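Local coordinates for RNA-binding protein Smaug (Drosophila melanogaster, PDB 1OXJ) that binds RNA through its SAM domain, which in this fragment is joined to an all-helical PHAT domain, at residues R148-E153 with S160-L165; T91-T96 with L113-V118; M81-A86 with T123-Q128; E33-T38 with K61-A66; R71-L76 with I119-N124. One frame throughout, in Å; residues are numbered along the deposited sequence.

The five contacts join helices and the turns beside them in a chain without strands. Contact 4 closes first along the chain and is the one in the SAM region. Contacts 1, 2, 3 and 5 belong to the PHAT region. Contacts 2, 3 and 5 share helix 111-127, and contacts 3 and 5 also share Thr123 and Asn124, their centres about 7 Å apart. Contacts 4 and 5 both use helix 49-77, which runs from the SAM region into the PHAT region. Contact 2 touches contact 4 through Thr96 and Arg65, about 15 Å between centres. The two regions are therefore packed together. Contact 1 closes last, about 24 Å from contact 4.

Contact 1: R148-E153 with S160-L165; sequences RSIHNE and SQLKDL
Ile150 packs on Leu162 and Lys163 in an apolar contact between two successive helices of the PHAT region. Segment 148-153 is the last part of helix 136-150 and the turn after it. Segment 160-165 lies on helix 159-170, so the contact joins the two helices across the short link between them. The CA atoms of Ile150 and Leu162 are 6.0 Å apart. Ile150 CG1 sits 3.6 Å from Leu162 CB, and the two side chains run past each other in opposite directions. Both branches of Ile150 also meet the lysine. CG2, anti to the backbone N (CG1 at chi1 -71°), lies 3.8 Å from Lys163 CE. Ile150 CD1 is also 3.8 Å from Lys163 CG. The extended lysine chain crosses the isoleucine at about a right angle, and its methylene groups do the touching. Leu162 reaches further in, where its CD1 lies 3.7 Å from Ser149 O. Ser149 OG is bonded to Ile145 O in its own helix and adds no polar link here. Leu162 also touches Leu116 of helix 111-127. With an alanine at Ile150, Leu162 CB and the lysine methylenes would probably lose their apolar partner, and a gap would open between the helices. The pairing thus rests on carbon packing, with the aliphatic part of a charged residue bordering the leucine and isoleucine.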
# COMPACT_ATOMS: atom_id res chain seq x y z
N ARG A 148 -8.67 5.22 -1.32
CA ARG A 148 -8.51 3.92 -0.66
C ARG A 148 -7.82 4.07 0.70
O ARG A 148 -8.09 3.30 1.61
CB ARG A 148 -7.68 2.97 -1.54
CG ARG A 148 -8.32 2.60 -2.87
CD ARG A 148 -9.46 1.60 -2.70
NE ARG A 148 -10.63 2.18 -2.03
CZ ARG A 148 -11.48 3.02 -2.61
NH1 ARG A 148 -11.30 3.40 -3.87
NH2 ARG A 148 -12.51 3.50 -1.92
N SER A 149 -6.94 5.06 0.83
CA SER A 149 -6.23 5.29 2.09
C SER A 149 -7.18 5.81 3.17
O SER A 149 -7.04 5.46 4.36
CB SER A 149 -5.08 6.29 1.87
OG SER A 149 -4.12 5.78 0.97
N ILE A 150 -8.13 6.65 2.77
CA ILE A 150 -9.09 7.21 3.72
C ILE A 150 -9.89 6.09 4.37
O ILE A 150 -10.33 6.21 5.52
CB ILE A 150 -10.05 8.20 3.01
CG1 ILE A 150 -9.29 9.47 2.62
CG2 ILE A 150 -11.22 8.56 3.91
CD1 ILE A 150 -10.06 10.41 1.71
N HIS A 151 -10.05 4.99 3.65
CA HIS A 151 -10.82 3.86 4.16
C HIS A 151 -9.98 2.68 4.66
O HIS A 151 -10.49 1.59 4.89
CB HIS A 151 -11.80 3.40 3.09
CG HIS A 151 -12.79 4.45 2.70
ND1 HIS A 151 -13.76 4.92 3.57
CD2 HIS A 151 -12.94 5.17 1.56
CE1 HIS A 151 -14.45 5.88 2.98
NE2 HIS A 151 -13.98 6.04 1.76
N ASN A 152 -8.68 2.92 4.83
CA ASN A 152 -7.79 1.88 5.34
C ASN A 152 -7.84 2.00 6.86
O ASN A 152 -7.42 3.01 7.41
CB ASN A 152 -6.37 2.11 4.85
CG ASN A 152 -5.44 0.96 5.20
OD1 ASN A 152 -5.65 0.27 6.20
ND2 ASN A 152 -4.41 0.76 4.39
N GLU A 153 -8.34 0.97 7.53
CA GLU A 153 -8.45 0.99 8.98
C GLU A 153 -7.16 1.37 9.69
O GLU A 153 -7.20 1.94 10.78
CB GLU A 153 -8.97 -0.35 9.49
CG GLU A 153 -10.45 -0.56 9.19
CD GLU A 153 -10.99 -1.88 9.73
OE1 GLU A 153 -10.64 -2.22 10.88
OE2 GLU A 153 -11.75 -2.56 9.01
N SER A 160 -9.10 12.06 8.69
CA SER A 160 -9.45 13.47 8.59
C SER A 160 -8.42 14.25 7.78
O SER A 160 -8.77 15.02 6.89
CB SER A 160 -9.59 14.09 9.99
OG SER A 160 -9.89 15.48 9.90
N GLN A 161 -7.15 14.04 8.10
CA GLN A 161 -6.09 14.73 7.39
C GLN A 161 -6.05 14.31 5.92
O GLN A 161 -5.72 15.12 5.04
CB GLN A 161 -4.73 14.43 8.05
CG GLN A 161 -4.64 14.81 9.53
CD GLN A 161 -5.20 13.74 10.46
OE1 GLN A 161 -6.39 13.40 10.41
NE2 GLN A 161 -4.35 13.22 11.33
N LEU A 162 -6.40 13.06 5.65
CA LEU A 162 -6.40 12.55 4.28
C LEU A 162 -7.53 13.17 3.47
O LEU A 162 -7.34 13.55 2.31
CB LEU A 162 -6.52 11.02 4.28
CG LEU A 162 -5.26 10.28 4.76
CD1 LEU A 162 -5.57 8.82 5.04
CD2 LEU A 162 -4.17 10.43 3.70
N LYS A 163 -8.72 13.28 4.07
CA LYS A 163 -9.85 13.88 3.37
C LYS A 163 -9.52 15.33 3.05
O LYS A 163 -9.84 15.83 1.98
CB LYS A 163 -11.11 13.82 4.24
CG LYS A 163 -11.57 12.42 4.59
CD LYS A 163 -12.75 12.45 5.54
CE LYS A 163 -13.13 11.05 6.00
NZ LYS A 163 -14.27 11.06 6.96
N ASP A 164 -8.87 16.01 3.99
CA ASP A 164 -8.49 17.40 3.79
C ASP A 164 -7.55 17.49 2.59
O ASP A 164 -7.78 18.26 1.66
CB ASP A 164 -7.78 17.96 5.03
CG ASP A 164 -8.72 18.16 6.20
OD1 ASP A 164 -8.24 18.48 7.31
OD2 ASP A 164 -9.95 18.00 6.02
N LEU A 165 -6.48 16.69 2.63
CA LEU A 165 -5.48 16.66 1.57
C LEU A 165 -6.14 16.41 0.20
O LEU A 165 -5.88 17.13 -0.77
CB LEU A 165 -4.45 15.57 1.85
CG LEU A 165 -3.01 15.77 1.37
CD1 LEU A 165 -2.23 14.49 1.61
CD2 LEU A 165 -2.98 16.13 -0.11

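Contact 2: T91-T96 with L113-V118; sequences TNIVLT and LRFLKV
Phe115 of helix 111-127 packs against a type I beta turn, Ile93 to Thr96, in the all-helical PHAT region. The turn follows helix 83-91. All three touching residues, Ile93, Val94 and Phe115, are buried. The phenylalanine CG is anti to the backbone N (chi1 -172°), which directs the ring to the turn. Ile93 CG2 lies 3.6 Å from Phe115 CD1. This methyl approaches the ring obliquely, as does Val94 CB, 3.7 Å from Phe115 CZ. Val94 CG2 is close to the same ring carbon, at 3.8 Å from Phe115 CZ. The ring therefore meets two consecutive residues of the turn along one side, from CD1 to CZ. Helix 136-150 adds Ser149, which touches both Val94 and Phe115. Leu69 of helix 49-77 packs on Ile93, so the turn is held among several helices. Ile93 O takes two bonds within the turn. Thr96 N reaches it at 3.0 Å, the bond that closes the turn. Thr96 OG1, which is also bonded to Arg65 NH1, donates to the same Ile93 O at 2.7 Å, in the carbonyl plane and on a lone pair, with a C=O...donor angle of 138°.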
# COMPACT_ATOMS: atom_id res chain seq x y z
N THR A 91 0.27 2.60 -5.95
CA THR A 91 -0.90 1.84 -6.38
C THR A 91 -0.83 0.37 -5.98
O THR A 91 -1.86 -0.25 -5.66
CB THR A 91 -1.04 1.93 -7.91
OG1 THR A 91 -1.43 3.26 -8.27
CG2 THR A 91 -2.07 0.93 -8.41
N ASN A 92 0.38 -0.18 -5.98
CA ASN A 92 0.57 -1.58 -5.63
C ASN A 92 0.80 -1.82 -4.15
O ASN A 92 1.09 -2.94 -3.73
CB ASN A 92 1.74 -2.15 -6.43
CG ASN A 92 1.51 -2.08 -7.92
OD1 ASN A 92 0.46 -2.50 -8.41
ND2 ASN A 92 2.47 -1.54 -8.65
N ILE A 93 0.65 -0.77 -3.35
CA ILE A 93 0.85 -0.90 -1.91
C ILE A 93 -0.39 -0.49 -1.11
O ILE A 93 -0.69 -1.06 -0.06
CB ILE A 93 2.05 -0.03 -1.45
CG1 ILE A 93 3.35 -0.57 -2.06
CG2 ILE A 93 2.14 0.01 0.08
CD1 ILE A 93 4.58 0.23 -1.68
N VAL A 94 -1.13 0.46 -1.65
CA VAL A 94 -2.31 0.99 -0.96
C VAL A 94 -3.35 -0.03 -0.49
O VAL A 94 -3.99 0.17 0.55
CB VAL A 94 -3.00 2.07 -1.81
CG1 VAL A 94 -3.66 1.44 -3.04
CG2 VAL A 94 -3.98 2.85 -0.95
N LEU A 95 -3.50 -1.13 -1.22
CA LEU A 95 -4.48 -2.15 -0.84
C LEU A 95 -3.91 -3.30 -0.02
O LEU A 95 -4.65 -4.18 0.41
CB LEU A 95 -5.15 -2.74 -2.09
CG LEU A 95 -5.84 -1.74 -3.02
CD1 LEU A 95 -6.52 -2.49 -4.15
CD2 LEU A 95 -6.85 -0.92 -2.23
N THR A 96 -2.60 -3.30 0.18
CA THR A 96 -1.96 -4.37 0.96
C THR A 96 -2.26 -4.29 2.45
O THR A 96 -2.51 -3.21 2.98
CB THR A 96 -0.42 -4.36 0.79
OG1 THR A 96 0.12 -3.16 1.35
CG2 THR A 96 -0.06 -4.43 -0.68
N LEU A 113 3.21 4.17 8.34
CA LEU A 113 3.89 5.45 8.54
C LEU A 113 4.71 5.86 7.31
O LEU A 113 4.69 7.03 6.92
CB LEU A 113 4.82 5.34 9.76
CG LEU A 113 5.34 6.65 10.35
CD1 LEU A 113 4.16 7.43 10.94
CD2 LEU A 113 6.38 6.35 11.43
N ARG A 114 5.45 4.92 6.73
CA ARG A 114 6.26 5.21 5.56
C ARG A 114 5.35 5.58 4.39
O ARG A 114 5.68 6.46 3.59
CB ARG A 114 7.12 4.00 5.17
CG ARG A 114 8.13 3.56 6.25
CD ARG A 114 8.95 4.74 6.74
NE ARG A 114 9.75 5.37 5.69
CZ ARG A 114 10.98 4.97 5.33
NH1 ARG A 114 11.55 3.94 5.92
NH2 ARG A 114 11.64 5.63 4.39
N PHE A 115 4.21 4.90 4.30
CA PHE A 115 3.25 5.15 3.23
C PHE A 115 2.69 6.57 3.33
O PHE A 115 2.61 7.29 2.34
CB PHE A 115 2.10 4.14 3.30
CG PHE A 115 1.17 4.20 2.13
CD1 PHE A 115 1.43 3.45 0.99
CD2 PHE A 115 0.04 5.00 2.16
CE1 PHE A 115 0.57 3.50 -0.12
CE2 PHE A 115 -0.84 5.06 1.07
CZ PHE A 115 -0.57 4.31 -0.07
N LEU A 116 2.31 6.97 4.54
CA LEU A 116 1.79 8.31 4.74
C LEU A 116 2.86 9.37 4.51
O LEU A 116 2.57 10.48 4.05
CB LEU A 116 1.20 8.45 6.15
CG LEU A 116 -0.12 7.73 6.41
CD1 LEU A 116 -0.52 7.93 7.85
CD2 LEU A 116 -1.21 8.27 5.47
N LYS A 117 4.11 9.03 4.82
CA LYS A 117 5.22 9.97 4.60
C LYS A 117 5.38 10.23 3.11
O LYS A 117 5.55 11.38 2.69
CB LYS A 117 6.54 9.40 5.16
CG LYS A 117 6.83 9.76 6.61
CD LYS A 117 8.23 9.27 7.02
CE LYS A 117 8.64 9.78 8.40
NZ LYS A 117 7.81 9.19 9.48
N VAL A 118 5.33 9.17 2.31
CA VAL A 118 5.46 9.29 0.87
C VAL A 118 4.29 10.08 0.30
O VAL A 118 4.47 10.90 -0.61
CB VAL A 118 5.52 7.91 0.20
CG1 VAL A 118 5.35 8.06 -1.31
CG2 VAL A 118 6.85 7.24 0.52

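Contact 3: M81-A86 with T123-Q128; sequences MELSTA and TNTLQQ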
# COMPACT_ATOMS: atom_id res chain seq x y z
N MET A 81 13.01 10.69 -9.34
CA MET A 81 11.79 9.96 -9.72
C MET A 81 10.64 10.87 -10.12
O MET A 81 10.42 11.90 -9.49
CB MET A 81 11.34 9.06 -8.55
CG MET A 81 10.09 8.21 -8.83
SD MET A 81 9.69 7.08 -7.44
CE MET A 81 10.70 5.66 -7.90
N GLU A 82 9.93 10.49 -11.18
CA GLU A 82 8.77 11.25 -11.66
C GLU A 82 7.58 10.93 -10.76
O GLU A 82 7.50 9.84 -10.17
CB GLU A 82 8.41 10.86 -13.09
CG GLU A 82 9.38 11.37 -14.12
CD GLU A 82 9.26 12.87 -14.32
OE1 GLU A 82 10.26 13.49 -14.74
OE2 GLU A 82 8.17 13.41 -14.06
N LEU A 83 6.64 11.87 -10.65
CA LEU A 83 5.46 11.65 -9.83
C LEU A 83 4.63 10.50 -10.36
O LEU A 83 4.07 9.72 -9.58
CB LEU A 83 4.60 12.91 -9.78
CG LEU A 83 5.16 14.07 -8.96
CD1 LEU A 83 4.16 15.23 -8.98
CD2 LEU A 83 5.41 13.60 -7.53
N SER A 84 4.56 10.38 -11.68
CA SER A 84 3.78 9.29 -12.27
C SER A 84 4.34 7.96 -11.79
O SER A 84 3.58 7.04 -11.49
CB SER A 84 3.82 9.35 -13.81
OG SER A 84 5.13 9.12 -14.31
N THR A 85 5.66 7.86 -11.69
CA THR A 85 6.29 6.62 -11.23
C THR A 85 5.97 6.36 -9.76
O THR A 85 5.60 5.24 -9.39
CB THR A 85 7.83 6.67 -11.38
OG1 THR A 85 8.17 6.80 -12.77
CG2 THR A 85 8.47 5.41 -10.79
N ALA A 86 6.12 7.39 -8.93
CA ALA A 86 5.84 7.26 -7.50
C ALA A 86 4.40 6.83 -7.26
O ALA A 86 4.12 5.99 -6.40
CB ALA A 86 6.12 8.59 -6.79
N THR A 123 2.15 14.61 -2.61
CA THR A 123 1.20 15.71 -2.71
C THR A 123 1.90 17.06 -2.62
O THR A 123 1.44 18.05 -3.20
CB THR A 123 0.11 15.61 -1.63
OG1 THR A 123 0.71 15.67 -0.33
CG2 THR A 123 -0.65 14.29 -1.77
N ASN A 124 3.03 17.11 -1.91
CA ASN A 124 3.78 18.35 -1.78
C ASN A 124 4.58 18.67 -3.05
O ASN A 124 4.65 19.82 -3.47
CB ASN A 124 4.74 18.28 -0.59
CG ASN A 124 4.03 18.43 0.74
OD1 ASN A 124 4.66 18.34 1.81
ND2 ASN A 124 2.72 18.66 0.70
N THR A 125 5.18 17.64 -3.64
CA THR A 125 5.95 17.80 -4.86
C THR A 125 4.99 18.23 -5.96
O THR A 125 5.32 19.07 -6.81
CB THR A 125 6.62 16.47 -5.27
OG1 THR A 125 7.65 16.16 -4.33
CG2 THR A 125 7.21 16.57 -6.67
N LEU A 126 3.80 17.65 -5.91
CA LEU A 126 2.74 17.94 -6.87
C LEU A 126 2.40 19.42 -6.88
O LEU A 126 2.58 20.10 -7.89
CB LEU A 126 1.50 17.13 -6.50
CG LEU A 126 0.29 17.18 -7.43
CD1 LEU A 126 0.66 16.60 -8.79
CD2 LEU A 126 -0.86 16.40 -6.81
N GLN A 127 1.91 19.91 -5.75
CA GLN A 127 1.52 21.31 -5.63
C GLN A 127 2.62 22.29 -6.03
O GLN A 127 2.34 23.45 -6.31
CB GLN A 127 1.06 21.60 -4.20
CG GLN A 127 -0.18 20.79 -3.79
CD GLN A 127 -0.73 21.20 -2.44
OE1 GLN A 127 -0.06 21.08 -1.41
NE2 GLN A 127 -1.97 21.69 -2.44
N GLN A 128 3.86 21.81 -6.08
CA GLN A 128 4.98 22.66 -6.46
C GLN A 128 5.35 22.52 -7.94
O GLN A 128 6.22 23.23 -8.44
CB GLN A 128 6.21 22.35 -5.60
CG GLN A 128 6.15 22.93 -4.20
CD GLN A 128 7.35 22.55 -3.36
OE1 GLN A 128 8.49 22.73 -3.77
NE2 GLN A 128 7.10 22.02 -2.17
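Leu83 is the main residue of this contact and meets Thr125 and Leu126 with its two methyl branches. It stands in the first turn of helix 83-91, just after Glu82 at the N-cap position. Its CB points toward helix 111-127. Leu83 CD2 reaches Thr125 CG2 at 3.6 Å, and the two side chains lie alongside, pointing opposite ways. The threonine offers its methyl because CG2 is anti to the backbone N, while OG1 (chi1 -70°) is turned back along its own helix and bonds Ile121 O. The contact thus joins the start of one helix of the PHAT bundle to the last turns of another, with 36 residues between the segments. On the other branch, Leu83 CD1 sits 3.7 Å from Leu126 CA. The leucine methyl therefore rests close on the helix backbone there. Leu83 CD1 is also 3.8 Å from Leu126 CD1, and the two leucines stand crosswise. Leu126 is buried, and it packs as well on Leu139 and Leu142 of helix 136-150 and on Leu169 of helix 159-170.

Contact 4: E33-T38 with K61-A66; sequences EMLLIT and KLKERA
Leu62 O accepts two bonds from Arg65, while the Leu62 side chain packs on Met34 across the contact. Arg65 NE donates to Leu62 O at 2.8 Å, tilted 19° from the carbonyl plane, and Arg65 N bonds the same oxygen at 3.1 Å. This holds the guanidinium back against its own helix, with Leu62 CD2 3.7 Å above the plane on one face, displaced toward the rim. Arg65 NH1 goes on to Pro97 O. Met34 bends at its last torsion (chi3 75°), which brings its CE to 3.8 Å from Leu62 CD1. The two side chains lie across each other. Leu35 CD2 adds a looser contact, 4.2 Å from Leu62 CB. Lys63 bends its end over the turn Met34 to Ile37 and sets its CE near Leu35 O, while its NZ forms a salt bridge with Asp60. The arrangement belongs to the SAM domain, a small helical bundle in which a short helix and the turn after it pack on the long C-terminal helix.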
# COMPACT_ATOMS: atom_id res chain seq x y z
N GLU A 33 2.02 -14.25 10.71
CA GLU A 33 1.95 -15.56 10.07
C GLU A 33 1.85 -15.42 8.56
O GLU A 33 2.47 -16.20 7.82
CB GLU A 33 0.75 -16.35 10.60
CG GLU A 33 0.93 -16.80 12.06
CD GLU A 33 -0.25 -17.62 12.55
OE1 GLU A 33 -1.39 -17.11 12.53
OE2 GLU A 33 -0.03 -18.79 12.95
N MET A 34 1.08 -14.44 8.10
CA MET A 34 0.93 -14.18 6.67
C MET A 34 2.30 -13.98 6.04
O MET A 34 2.57 -14.51 4.96
CB MET A 34 0.05 -12.93 6.41
CG MET A 34 0.15 -12.33 4.96
SD MET A 34 -0.90 -10.88 4.65
CE MET A 34 0.02 -9.62 5.51
N LEU A 35 3.16 -13.23 6.72
CA LEU A 35 4.50 -12.95 6.20
C LEU A 35 5.44 -14.15 6.21
O LEU A 35 6.54 -14.09 5.67
CB LEU A 35 5.14 -11.78 6.96
CG LEU A 35 4.40 -10.45 6.83
CD1 LEU A 35 5.15 -9.36 7.57
CD2 LEU A 35 4.25 -10.08 5.35
N LEU A 36 5.01 -15.25 6.83
CA LEU A 36 5.82 -16.47 6.88
C LEU A 36 5.43 -17.44 5.77
O LEU A 36 6.04 -18.50 5.62
CB LEU A 36 5.65 -17.16 8.24
CG LEU A 36 6.17 -16.37 9.44
CD1 LEU A 36 5.93 -17.16 10.72
CD2 LEU A 36 7.64 -16.08 9.25
N ILE A 37 4.43 -17.07 4.99
CA ILE A 37 3.95 -17.91 3.90
C ILE A 37 4.97 -18.13 2.79
O ILE A 37 5.59 -17.17 2.30
CB ILE A 37 2.67 -17.32 3.27
CG1 ILE A 37 1.50 -17.49 4.25
CG2 ILE A 37 2.38 -17.99 1.94
CD1 ILE A 37 0.22 -16.81 3.80
N THR A 38 5.14 -19.39 2.40
CA THR A 38 6.07 -19.77 1.33
C THR A 38 5.30 -20.57 0.28
O THR A 38 4.23 -21.12 0.57
CB THR A 38 7.22 -20.64 1.86
OG1 THR A 38 6.69 -21.76 2.58
CG2 THR A 38 8.12 -19.83 2.78
N LYS A 61 6.75 -9.51 -2.11
CA LYS A 61 6.69 -8.09 -2.42
C LYS A 61 6.20 -7.31 -1.20
O LYS A 61 6.56 -6.16 -1.01
CB LYS A 61 5.77 -7.82 -3.62
CG LYS A 61 6.34 -8.36 -4.92
CD LYS A 61 5.58 -7.85 -6.14
CE LYS A 61 6.18 -8.42 -7.41
NZ LYS A 61 5.50 -7.89 -8.63
N LEU A 62 5.36 -7.95 -0.38
CA LEU A 62 4.87 -7.29 0.82
C LEU A 62 6.07 -6.98 1.70
O LEU A 62 6.17 -5.90 2.29
CB LEU A 62 3.90 -8.20 1.60
CG LEU A 62 2.48 -8.36 1.05
CD1 LEU A 62 1.60 -9.12 2.07
CD2 LEU A 62 1.88 -6.98 0.77
N LYS A 63 6.99 -7.93 1.77
CA LYS A 63 8.18 -7.76 2.60
C LYS A 63 9.08 -6.64 2.10
O LYS A 63 9.87 -6.10 2.87
CB LYS A 63 8.98 -9.06 2.68
CG LYS A 63 8.23 -10.25 3.26
CD LYS A 63 9.18 -11.43 3.44
CE LYS A 63 8.46 -12.77 3.44
NZ LYS A 63 7.97 -13.13 2.07
N GLU A 64 8.96 -6.29 0.83
CA GLU A 64 9.79 -5.23 0.25
C GLU A 64 9.19 -3.83 0.37
O GLU A 64 9.84 -2.83 0.07
CB GLU A 64 10.07 -5.51 -1.22
CG GLU A 64 11.06 -6.65 -1.46
CD GLU A 64 12.34 -6.47 -0.65
OE1 GLU A 64 12.97 -5.39 -0.75
OE2 GLU A 64 12.72 -7.41 0.08
N ARG A 65 7.94 -3.75 0.83
CA ARG A 65 7.28 -2.46 0.96
C ARG A 65 8.11 -1.36 1.63
O ARG A 65 8.21 -0.25 1.09
CB ARG A 65 5.95 -2.62 1.68
CG ARG A 65 4.87 -3.26 0.83
CD ARG A 65 3.62 -3.50 1.64
NE ARG A 65 3.88 -4.40 2.77
CZ ARG A 65 2.97 -4.70 3.69
NH1 ARG A 65 1.75 -4.17 3.60
NH2 ARG A 65 3.28 -5.50 4.71
N ALA A 66 8.69 -1.64 2.79
CA ALA A 66 9.49 -0.63 3.48
C ALA A 66 10.62 -0.09 2.62
O ALA A 66 10.87 1.12 2.58
CB ALA A 66 10.05 -1.20 4.79
O HOH W 1 7.24 -15.86 0.21

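Contact 5: R71-L76 with I119-N124; sequences RVEQEL and IDIVTN
Segments 71-76 and 119-124, on helices 49-77 and 111-127, run in the same general direction, with axes 30° apart and 10.0 Å at closest approach, and Glu73 and Ile121 have the nearest CA atoms. The side chains between them are mainly apolar. Ile121 points its CB toward the other helix and has the most surface buried here. Its CG2 lies 3.9 Å from Leu76 CB, and this branch is anti to the backbone N (CG1 at chi1 -62°). Leu76 also points toward its partner helix. Its CD1 reaches Val122 CG2 at 3.6 Å and comes within 4.1 Å of Ile121 CG2. Leu76 thus lies against two consecutive residues of helix 111-127, meeting both side chains at a slant. Glu73 runs beside Ile121 CD1 with an extended chain, but that approach is modelled too closely to be relied on. Its carboxylate turns to another residue of the same partner helix, since Glu73 OE1 forms a salt bridge with Arg114 NH2. An alanine in place of Ile121 would probably leave Leu76 CB and CD1 without the CG2 methyl they rest on. Around this pair, Ala86 of helix 83-91 and Met81 of the preceding loop pack on Leu76. Leu142 of helix 136-150 touches Val122, so helix 111-127 lies between helix 49-77 and helix 136-150.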
# COMPACT_ATOMS: atom_id res chain seq x y z
N ARG A 71 12.79 4.03 -0.86
CA ARG A 71 13.37 4.40 -2.15
C ARG A 71 12.59 5.53 -2.82
O ARG A 71 13.17 6.49 -3.31
CB ARG A 71 13.39 3.19 -3.08
CG ARG A 71 14.07 3.44 -4.41
CD ARG A 71 13.26 2.88 -5.55
NE ARG A 71 12.91 1.48 -5.36
CZ ARG A 71 12.11 0.79 -6.17
NH1 ARG A 71 11.58 1.39 -7.22
NH2 ARG A 71 11.84 -0.48 -5.92
N VAL A 72 11.27 5.40 -2.86
CA VAL A 72 10.43 6.42 -3.48
C VAL A 72 10.60 7.74 -2.76
O VAL A 72 10.74 8.79 -3.38
CB VAL A 72 8.94 6.00 -3.47
CG1 VAL A 72 8.06 7.18 -3.88
CG2 VAL A 72 8.73 4.83 -4.43
N GLU A 73 10.59 7.69 -1.44
CA GLU A 73 10.77 8.90 -0.65
C GLU A 73 12.06 9.59 -1.09
O GLU A 73 12.08 10.77 -1.42
CB GLU A 73 10.87 8.55 0.84
CG GLU A 73 11.12 9.76 1.73
CD GLU A 73 11.30 9.39 3.18
OE1 GLU A 73 10.49 8.59 3.70
OE2 GLU A 73 12.26 9.90 3.81
N GLN A 74 13.14 8.81 -1.08
CA GLN A 74 14.47 9.30 -1.44
C GLN A 74 14.56 9.88 -2.85
O GLN A 74 14.99 11.02 -3.02
CB GLN A 74 15.47 8.16 -1.29
CG GLN A 74 16.89 8.52 -1.62
CD GLN A 74 17.79 7.30 -1.60
OE1 GLN A 74 17.89 6.61 -0.58
NE2 GLN A 74 18.45 7.02 -2.72
N GLU A 75 14.16 9.10 -3.85
CA GLU A 75 14.23 9.55 -5.23
C GLU A 75 13.32 10.70 -5.59
O GLU A 75 13.55 11.39 -6.59
CB GLU A 75 13.99 8.37 -6.17
CG GLU A 75 15.14 7.38 -6.17
CD GLU A 75 14.92 6.24 -7.14
OE1 GLU A 75 14.62 6.50 -8.32
OE2 GLU A 75 15.06 5.07 -6.71
N LEU A 76 12.26 10.92 -4.81
CA LEU A 76 11.38 12.05 -5.08
C LEU A 76 12.04 13.29 -4.51
O LEU A 76 12.01 14.37 -5.11
CB LEU A 76 10.00 11.85 -4.43
CG LEU A 76 9.03 10.92 -5.16
CD1 LEU A 76 7.78 10.74 -4.31
CD2 LEU A 76 8.68 11.49 -6.53
N ILE A 119 3.09 9.86 0.83
CA ILE A 119 1.92 10.60 0.36
C ILE A 119 2.16 12.10 0.57
O ILE A 119 1.83 12.90 -0.30
CB ILE A 119 0.63 10.19 1.11
CG1 ILE A 119 0.20 8.77 0.69
CG2 ILE A 119 -0.49 11.18 0.80
CD1 ILE A 119 -0.16 8.64 -0.79
N ASP A 120 2.73 12.47 1.71
CA ASP A 120 3.01 13.89 1.98
C ASP A 120 4.00 14.46 0.97
O ASP A 120 3.80 15.56 0.45
CB ASP A 120 3.57 14.09 3.40
CG ASP A 120 2.52 13.88 4.48
OD1 ASP A 120 1.33 14.10 4.20
OD2 ASP A 120 2.90 13.53 5.62
N ILE A 121 5.07 13.72 0.71
CA ILE A 121 6.08 14.16 -0.25
C ILE A 121 5.47 14.28 -1.65
O ILE A 121 5.69 15.27 -2.34
CB ILE A 121 7.25 13.18 -0.30
CG1 ILE A 121 7.93 13.11 1.07
CG2 ILE A 121 8.24 13.60 -1.38
CD1 ILE A 121 9.04 12.10 1.17
N VAL A 122 4.69 13.27 -2.05
CA VAL A 122 4.05 13.28 -3.36
C VAL A 122 3.10 14.46 -3.53
O VAL A 122 3.24 15.25 -4.47
CB VAL A 122 3.24 11.97 -3.60
CG1 VAL A 122 2.35 12.11 -4.84
CG2 VAL A 122 4.19 10.81 -3.79
N THR A 123 2.15 14.61 -2.61
CA THR A 123 1.20 15.71 -2.71
C THR A 123 1.90 17.06 -2.62
O THR A 123 1.44 18.05 -3.20
CB THR A 123 0.11 15.61 -1.63
OG1 THR A 123 0.71 15.67 -0.33
CG2 THR A 123 -0.65 14.29 -1.77
N ASN A 124 3.03 17.11 -1.91
CA ASN A 124 3.78 18.35 -1.78
C ASN A 124 4.58 18.67 -3.05
O ASN A 124 4.65 19.82 -3.47
CB ASN A 124 4.74 18.28 -0.59
CG ASN A 124 4.03 18.43 0.74
OD1 ASN A 124 4.66 18.34 1.81
ND2 ASN A 124 2.72 18.66 0.70